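PDB 4CIT: vanadium-dependent haloperoxidase from Zobellia galactanivorans, which probably catalyses the oxidation of iodide by hydrogen peroxide, with a bound vanadate ion in its active site. Local coordinates for residues A[56-59]-A[60-63]; A[147-150]-A[151-155]; A[235-238]-A[239-242]; A[295-298]-A[299-303]. One frame throughout, in Å; residues are numbered along the deposited sequence. Where two conformers were deposited one is given.

In the fold
All four contacts are local, one at the start of a helix and three along helical turns, and they occur in series along a largely helical single chain. Contact 1 is the most central, its centre about 8 Å from that of the chain, and the Pro-59 side chain lies about 6 Å from a bound vanadate. Contacts 2 and 3 lie on opposite sides of the chain's centre, with their own centres 61 Å apart; the side chain of Glu-239 in contact 3 is about 13 Å from a vanadate. Contact 4 comes to about 13 Å from contact 1 between nearest atoms. Helices 38-55 and 307-335 link these two, each helix meeting residues of both.

Contact 1 (A[56-59]-A[60-63]); sequences IFSP and PVAS
Val-61 packs back against Phe-57 and Ser-58 at the N-terminal end of helix 59-80, where Ser-58 occupies the N-cap position. From its CB, which lies 3.6 Å from OG of Ser-58, the valine forks toward two neighbours. CG1, anti to the backbone N (chi1 173°), reaches the Phe-57 ring and comes within 3.3 Å of CD1, approaching the ring obliquely. CG2 turns the other way and touches OG of Ser-58 at 3.4 Å. The same hydroxyl oxygen lies 3.6 Å from CD of Pro-60, so it touches both the valine branch and the proline ring.

Behind the cap, Ala-62 N donates to Ser-58 O at 3.0 Å, almost in line with the carbonyl, and closes the first helical turn. Pro-59 and Pro-60 fit this turn, where backbone N-H groups would have no carbonyl of a preceding turn to donate to, so their lack of an N-H costs no helical bond. Their rings lie side by side and are closely packed. Phe-325 of helix 307-335 touches both prolines, while Met-52 of the preceding helix touches Phe-57 and Ala-62. One residue further on, Ser-63 OG bends back to donate to Pro-60 O at 2.6 Å, tilted 17° from the carbonyl plane.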
# COMPACT_ATOMS: atom_id res chain seq x y z
N ILE A 56 15.29 -0.10 -0.06
CA ILE A 56 14.87 1.21 0.48
C ILE A 56 13.90 1.95 -0.46
O ILE A 56 14.05 3.09 -0.84
CB ILE A 56 16.05 2.08 0.98
CG1 ILE A 56 17.13 1.14 1.59
CG2 ILE A 56 15.53 3.03 2.04
CD1 ILE A 56 18.32 1.87 2.16
N PHE A 57 12.83 1.25 -0.72
CA PHE A 57 11.68 1.86 -1.39
C PHE A 57 10.86 2.73 -0.47
O PHE A 57 10.50 2.36 0.63
CB PHE A 57 10.88 0.80 -2.10
CG PHE A 57 11.53 0.33 -3.38
CD1 PHE A 57 11.48 1.11 -4.51
CD2 PHE A 57 12.25 -0.86 -3.44
CE1 PHE A 57 12.13 0.75 -5.71
CE2 PHE A 57 12.87 -1.24 -4.60
CZ PHE A 57 12.80 -0.46 -5.75
N SER A 58 10.38 3.85 -0.99
CA SER A 58 9.53 4.76 -0.20
C SER A 58 8.04 4.30 -0.19
O SER A 58 7.63 3.50 -1.02
CB SER A 58 9.57 6.15 -0.82
OG SER A 58 8.95 6.16 -2.11
N PRO A 59 7.22 4.85 0.74
CA PRO A 59 5.81 4.41 0.80
C PRO A 59 4.99 4.48 -0.49
O PRO A 59 4.39 3.46 -0.91
CB PRO A 59 5.20 5.21 1.96
CG PRO A 59 6.39 5.45 2.85
CD PRO A 59 7.59 5.63 1.93
N PRO A 60 5.06 5.59 -1.21
CA PRO A 60 4.29 5.59 -2.46
C PRO A 60 4.80 4.61 -3.53
O PRO A 60 3.99 3.96 -4.21
CB PRO A 60 4.42 7.05 -3.00
CG PRO A 60 5.40 7.74 -2.09
CD PRO A 60 5.66 6.90 -0.89
N VAL A 61 6.12 4.50 -3.66
CA VAL A 61 6.73 3.61 -4.69
C VAL A 61 6.40 2.12 -4.37
O VAL A 61 6.10 1.33 -5.29
CB VAL A 61 8.26 3.82 -4.81
CG1 VAL A 61 8.86 2.78 -5.73
CG2 VAL A 61 8.52 5.21 -5.34
N ALA A 62 6.36 1.77 -3.08
CA ALA A 62 5.99 0.43 -2.63
C ALA A 62 4.59 0.04 -3.13
O ALA A 62 4.36 -1.09 -3.51
CB ALA A 62 6.06 0.36 -1.10
N SER A 63 3.65 1.00 -3.20
CA SER A 63 2.28 0.70 -3.60
C SER A 63 2.18 0.30 -5.07
O SER A 63 1.39 -0.55 -5.48
CB SER A 63 1.32 1.85 -3.29
OG SER A 63 1.62 2.98 -4.08

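Contact 2 (A[147-150]-A[151-155]); sequences VLFS and DSKAY
Asp-151 lies alongside Val-147, one turn earlier in helix 146-167, and the two side chains point the same way. With CG beside its own backbone N (chi1 -71°), the aspartate lays its carboxylate along the preceding turn, and OD2 comes within 3.6 Å of Val-147 CG1. The contact there is with a methyl group; the link between the turns is made by Asp-151 N, which donates to Val-147 O at 3.0 Å. The other carboxylate oxygen, OD1, has a long, weak ion pair with Lys-104.

Ser-150, the residue before, takes part chiefly through its backbone. Its carbonyl oxygen accepts from Ala-154 N and is also met by Ala-154 CB at 3.3 Å.

Phe-149 and Lys-153 form the third pairing. The lysine chain, extended as far as CD and bent beyond it, passes the ring at a slant, with CE 3.8 Å from both CE2 and CZ of Phe-149. Lys-153 CB sits above one face of the ring, offset toward its rim. The contact is therefore made by methylenes, with the backbone bond from Lys-153 N to Phe-149 O running beneath it.

Between these pairs, Leu-148 O is gripped twice by Ser-152, by OG at 2.6 Å and by N at 2.9 Å, from opposite faces of the carbonyl plane. Asn-107 N in turn bonds to this serine hydroxyl. In the helical bundle, Phe-149 meets Tyr-138 of helix 128-144 edge-to-face, and Ser-152 and Tyr-155 rest on helix 108-123.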
# COMPACT_ATOMS: atom_id res chain seq x y z
N VAL A 147 6.33 -30.88 -18.68
CA VAL A 147 5.53 -30.36 -19.77
C VAL A 147 4.46 -29.35 -19.28
O VAL A 147 4.38 -28.24 -19.85
CB VAL A 147 4.88 -31.43 -20.62
CG1 VAL A 147 3.99 -30.74 -21.66
CG2 VAL A 147 6.03 -32.22 -21.33
N LEU A 148 3.73 -29.69 -18.21
CA LEU A 148 2.78 -28.79 -17.63
C LEU A 148 3.50 -27.50 -17.15
O LEU A 148 2.96 -26.37 -17.32
CB LEU A 148 2.08 -29.44 -16.47
CG LEU A 148 1.03 -28.57 -15.79
CD1 LEU A 148 -0.07 -28.18 -16.76
CD2 LEU A 148 0.48 -29.31 -14.58
N PHE A 149 4.65 -27.66 -16.51
CA PHE A 149 5.43 -26.53 -16.02
C PHE A 149 5.87 -25.63 -17.15
O PHE A 149 5.60 -24.43 -17.12
CB PHE A 149 6.65 -26.98 -15.23
CG PHE A 149 7.70 -25.92 -15.04
CD1 PHE A 149 7.46 -24.83 -14.19
CD2 PHE A 149 8.91 -25.94 -15.74
CE1 PHE A 149 8.43 -23.85 -14.02
CE2 PHE A 149 9.83 -24.88 -15.64
CZ PHE A 149 9.60 -23.90 -14.72
N SER A 150 6.44 -26.22 -18.20
CA SER A 150 6.90 -25.46 -19.32
C SER A 150 5.79 -24.60 -20.01
O SER A 150 5.97 -23.37 -20.31
CB SER A 150 7.52 -26.40 -20.39
OG SER A 150 8.03 -25.55 -21.41
N ASP A 151 4.64 -25.25 -20.26
CA ASP A 151 3.53 -24.61 -20.99
C ASP A 151 2.93 -23.53 -20.12
O ASP A 151 2.58 -22.44 -20.59
CB ASP A 151 2.45 -25.61 -21.38
CG ASP A 151 2.94 -26.59 -22.53
OD1 ASP A 151 3.86 -26.23 -23.25
OD2 ASP A 151 2.38 -27.65 -22.65
N SER A 152 2.82 -23.84 -18.83
CA SER A 152 2.23 -22.89 -17.88
C SER A 152 3.11 -21.64 -17.64
O SER A 152 2.63 -20.44 -17.62
CB SER A 152 1.84 -23.57 -16.56
OG SER A 152 1.01 -24.67 -16.78
N LYS A 153 4.40 -21.90 -17.44
CA LYS A 153 5.36 -20.79 -17.34
C LYS A 153 5.38 -19.87 -18.53
O LYS A 153 5.42 -18.63 -18.44
CB LYS A 153 6.78 -21.36 -17.11
CG LYS A 153 7.84 -20.26 -17.14
CD LYS A 153 9.25 -20.75 -16.80
CE LYS A 153 9.79 -21.69 -17.76
NZ LYS A 153 10.75 -20.87 -18.55
N ALA A 154 5.34 -20.48 -19.74
CA ALA A 154 5.33 -19.73 -20.96
C ALA A 154 4.14 -18.78 -21.04
O ALA A 154 4.29 -17.63 -21.49
CB ALA A 154 5.38 -20.66 -22.18
N TYR A 155 2.97 -19.21 -20.62
CA TYR A 155 1.77 -18.37 -20.66
C TYR A 155 1.92 -17.25 -19.62
O TYR A 155 1.59 -16.10 -19.93
CB TYR A 155 0.52 -19.16 -20.45
CG TYR A 155 -0.75 -18.35 -20.52
CD1 TYR A 155 -0.99 -17.51 -21.56
CD2 TYR A 155 -1.63 -18.37 -19.50
CE1 TYR A 155 -2.10 -16.72 -21.58
CE2 TYR A 155 -2.76 -17.56 -19.50
CZ TYR A 155 -2.94 -16.72 -20.50
OH TYR A 155 -4.03 -15.90 -20.59

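Contact 3 (A[235-238]-A[239-242]); sequences AFYK and ELKE
Leu-240 is flanked by two aromatic residues from the preceding turn, Phe-236 and Tyr-237, at the beginning of helix 235-253. Its CD2 methyl approaches the tyrosine ring obliquely, 4.0 Å from CE1, in one of the two conformers of the tyrosine, so this contact is less certain than the backbone bonds. Phe-236 makes a looser contact, with CE1 4.4 Å from Leu-240 CB. With CG anti to the backbone N (chi1 180°), the leucine chain runs out beside the tyrosine, and of its two methyls it is CD2 that meets the ring.

Helical backbone bonds fix the spacing of these groups. Leu-240 N donates to Phe-236 O at 2.9 Å, and Lys-241 N to Tyr-237 O at 2.8 Å. On another side of the helix, Glu-239 bonds through its N to Ala-235 O, and its CG lies 3.4 Å from that same oxygen before the chain extends away.

The polar ends are held from further out. Glu-239 OE1 accepts from Ala-427 N, Glu-242 forms a salt bridge with Arg-426, and Lys-241 forms one with Asp-245. Both glutamates thus engage the first residues of helix 426-446, where negative charge would be expected to suit the helix dipole. Tyr-425, which directly follows the vanadate-pocket residue His-424, meets the Phe-236 ring and touches Leu-240. Leu-240 also packs on Val-343 and Ile-344 of helix 340-347, so the turn is bordered by two helices.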
# COMPACT_ATOMS: atom_id res chain seq x y z
N ALA A 235 -7.29 28.40 14.25
CA ALA A 235 -7.49 26.93 14.13
C ALA A 235 -6.11 26.21 14.08
O ALA A 235 -5.93 25.18 14.75
CB ALA A 235 -8.36 26.54 12.90
N PHE A 236 -5.12 26.76 13.37
CA PHE A 236 -3.83 26.14 13.24
C PHE A 236 -3.16 26.02 14.61
O PHE A 236 -2.66 24.95 15.02
CB PHE A 236 -2.94 26.86 12.25
CG PHE A 236 -1.60 26.18 12.03
CD1 PHE A 236 -0.55 26.46 12.89
CD2 PHE A 236 -1.43 25.16 11.10
CE1 PHE A 236 0.67 25.84 12.74
CE2 PHE A 236 -0.23 24.49 10.97
CZ PHE A 236 0.84 24.85 11.80
N TYR A 237 -3.19 27.10 15.35
CA TYR A 237 -2.54 27.12 16.64
C TYR A 237 -3.20 26.13 17.59
O TYR A 237 -2.51 25.43 18.36
CB TYR A 237 -2.52 28.54 17.23
CG TYR A 237 -1.37 28.70 18.23
CD1 TYR A 237 -0.08 28.89 17.76
CD2 TYR A 237 -1.58 28.65 19.59
CE1 TYR A 237 0.99 29.05 18.62
CE2 TYR A 237 -0.49 28.81 20.48
CZ TYR A 237 0.78 29.01 19.97
OH TYR A 237 1.88 29.15 20.80
N LYS A 238 -4.52 26.04 17.56
CA LYS A 238 -5.18 25.05 18.33
C LYS A 238 -4.69 23.66 18.02
O LYS A 238 -4.48 22.85 18.92
CB LYS A 238 -6.71 25.18 18.26
CG LYS A 238 -7.09 26.50 18.95
CD LYS A 238 -8.60 26.65 19.09
CE LYS A 238 -8.98 28.01 19.67
NZ LYS A 238 -10.41 28.22 19.39
N GLU A 239 -4.56 23.37 16.74
CA GLU A 239 -4.11 22.04 16.37
C GLU A 239 -2.63 21.76 16.72
O GLU A 239 -2.30 20.67 17.10
CB GLU A 239 -4.32 21.86 14.84
CG GLU A 239 -5.79 21.75 14.57
CD GLU A 239 -6.18 20.99 13.36
OE1 GLU A 239 -5.31 20.44 12.64
OE2 GLU A 239 -7.45 20.92 13.16
N LEU A 240 -1.80 22.77 16.67
CA LEU A 240 -0.38 22.69 17.02
C LEU A 240 -0.25 22.42 18.49
O LEU A 240 0.50 21.55 18.97
CB LEU A 240 0.25 24.08 16.74
CG LEU A 240 1.72 24.20 17.05
CD1 LEU A 240 2.46 23.28 16.12
CD2 LEU A 240 2.19 25.64 16.89
N LYS A 241 -1.09 23.15 19.26
CA LYS A 241 -1.11 22.99 20.69
C LYS A 241 -1.57 21.61 21.13
O LYS A 241 -1.05 21.05 22.08
CB LYS A 241 -1.96 24.09 21.35
CG LYS A 241 -1.93 24.12 22.89
CD LYS A 241 -3.07 24.92 23.55
CE LYS A 241 -2.80 25.20 25.03
NZ LYS A 241 -3.12 24.05 25.93
N GLU A 242 -2.53 21.03 20.43
CA GLU A 242 -2.93 19.66 20.65
C GLU A 242 -1.77 18.64 20.48
O GLU A 242 -1.58 17.87 21.29
CB GLU A 242 -4.14 19.33 19.74
CG GLU A 242 -4.55 17.89 19.99
CD GLU A 242 -5.62 17.29 19.09
OE1 GLU A 242 -5.95 17.86 18.03
OE2 GLU A 242 -6.11 16.16 19.45

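Contact 4 (A[295-298]-A[299-303]); sequences IAKI and AARKT
The closing turns of helix 288-302 bring Lys-297 and Arg-301 together, one turn apart, with Thr-303 the first residue beyond the helix. The two long side chains cross each other, meeting at their CG atoms 4.2 Å apart. Arg-301 CG stands beside its own backbone N (chi1 -64°), and this brings it to 3.2 Å from Lys-297 O. The same carbonyl accepts the main-chain bond from Arg-301 N at 2.8 Å. Further bends in the arginine chain and a turn in the lysine chain then carry the charged ends apart, with Lys-297 NZ 7.9 Å from Arg-301 NH1.

Small residues fill the inner side. The methyls of Ala-299 and Ala-300 lie against carbonyls of the preceding turn, and their backbone N atoms donate to Ile-295 O and Ala-296 O. Ala-299 touches Phe-383 of helix 367-383, and Ala-300 touches Tyr-314 of helix 307-335. At the helix end, Ala-299 O accepts from Thr-303 twice, from OG1 at 2.7 Å and from N at 3.2 Å.

Arg-301 NH2 bonds to Thr-310. Lys-297 and Arg-301, four residues apart, pair with Asp-46 and Asp-42, also four apart, so that two salt bridges join this helix to helix 38-55. The two cationic residues thus touch through their aliphatic parts, and the separate aspartates would be expected to offset their like charges.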
# COMPACT_ATOMS: atom_id res chain seq x y z
N ILE A 295 -2.52 -7.30 6.30
CA ILE A 295 -3.87 -7.48 6.84
C ILE A 295 -4.78 -8.15 5.82
O ILE A 295 -5.56 -9.05 6.24
CB ILE A 295 -4.46 -6.13 7.30
CG1 ILE A 295 -3.57 -5.60 8.43
CG2 ILE A 295 -5.93 -6.19 7.65
CD1 ILE A 295 -3.88 -4.24 8.90
N ALA A 296 -4.60 -7.84 4.54
CA ALA A 296 -5.39 -8.54 3.52
C ALA A 296 -5.10 -10.04 3.51
O ALA A 296 -5.99 -10.85 3.39
CB ALA A 296 -5.12 -7.97 2.19
N LYS A 297 -3.84 -10.38 3.68
CA LYS A 297 -3.43 -11.78 3.78
C LYS A 297 -4.04 -12.50 4.98
O LYS A 297 -4.56 -13.64 4.88
CB LYS A 297 -1.90 -11.83 3.83
CG LYS A 297 -1.38 -13.27 4.12
CD LYS A 297 0.16 -13.47 4.17
CE LYS A 297 0.92 -12.52 5.13
NZ LYS A 297 2.42 -12.75 5.14
N ILE A 298 -3.98 -11.86 6.16
CA ILE A 298 -4.56 -12.38 7.37
C ILE A 298 -6.03 -12.73 7.19
O ILE A 298 -6.48 -13.87 7.57
CB ILE A 298 -4.36 -11.42 8.57
CG1 ILE A 298 -2.90 -11.43 8.96
CG2 ILE A 298 -5.16 -11.92 9.75
CD1 ILE A 298 -2.47 -10.30 9.89
N ALA A 299 -6.76 -11.84 6.53
CA ALA A 299 -8.19 -12.00 6.30
C ALA A 299 -8.44 -13.12 5.29
O ALA A 299 -9.35 -13.92 5.45
CB ALA A 299 -8.81 -10.72 5.78
N ALA A 300 -7.68 -13.14 4.22
CA ALA A 300 -7.84 -14.19 3.27
C ALA A 300 -7.51 -15.57 3.83
O ALA A 300 -8.19 -16.54 3.50
CB ALA A 300 -7.00 -13.94 2.05
N ARG A 301 -6.46 -15.70 4.66
CA ARG A 301 -6.10 -16.99 5.24
C ARG A 301 -7.16 -17.40 6.28
O ARG A 301 -7.62 -18.59 6.30
CB ARG A 301 -4.70 -16.96 5.83
CG ARG A 301 -3.60 -16.74 4.81
CD ARG A 301 -3.36 -17.93 3.84
NE ARG A 301 -4.46 -18.09 2.91
CZ ARG A 301 -4.68 -17.23 1.90
NH1 ARG A 301 -3.79 -16.17 1.60
NH2 ARG A 301 -5.74 -17.42 1.17
N LYS A 302 -7.62 -16.44 7.09
CA LYS A 302 -8.62 -16.69 8.20
C LYS A 302 -9.98 -17.19 7.66
O LYS A 302 -10.64 -17.96 8.32
CB LYS A 302 -8.84 -15.42 9.05
CG LYS A 302 -9.71 -15.60 10.29
CD LYS A 302 -9.74 -14.34 11.20
CE LYS A 302 -10.74 -14.50 12.36
NZ LYS A 302 -12.09 -13.82 12.13
N THR A 303 -10.30 -16.83 6.43
CA THR A 303 -11.51 -17.20 5.72
C THR A 303 -11.33 -18.43 4.81
O THR A 303 -12.26 -18.78 4.10
CB THR A 303 -12.08 -16.02 4.96
OG1 THR A 303 -11.10 -15.46 4.04
CG2 THR A 303 -12.61 -14.96 5.88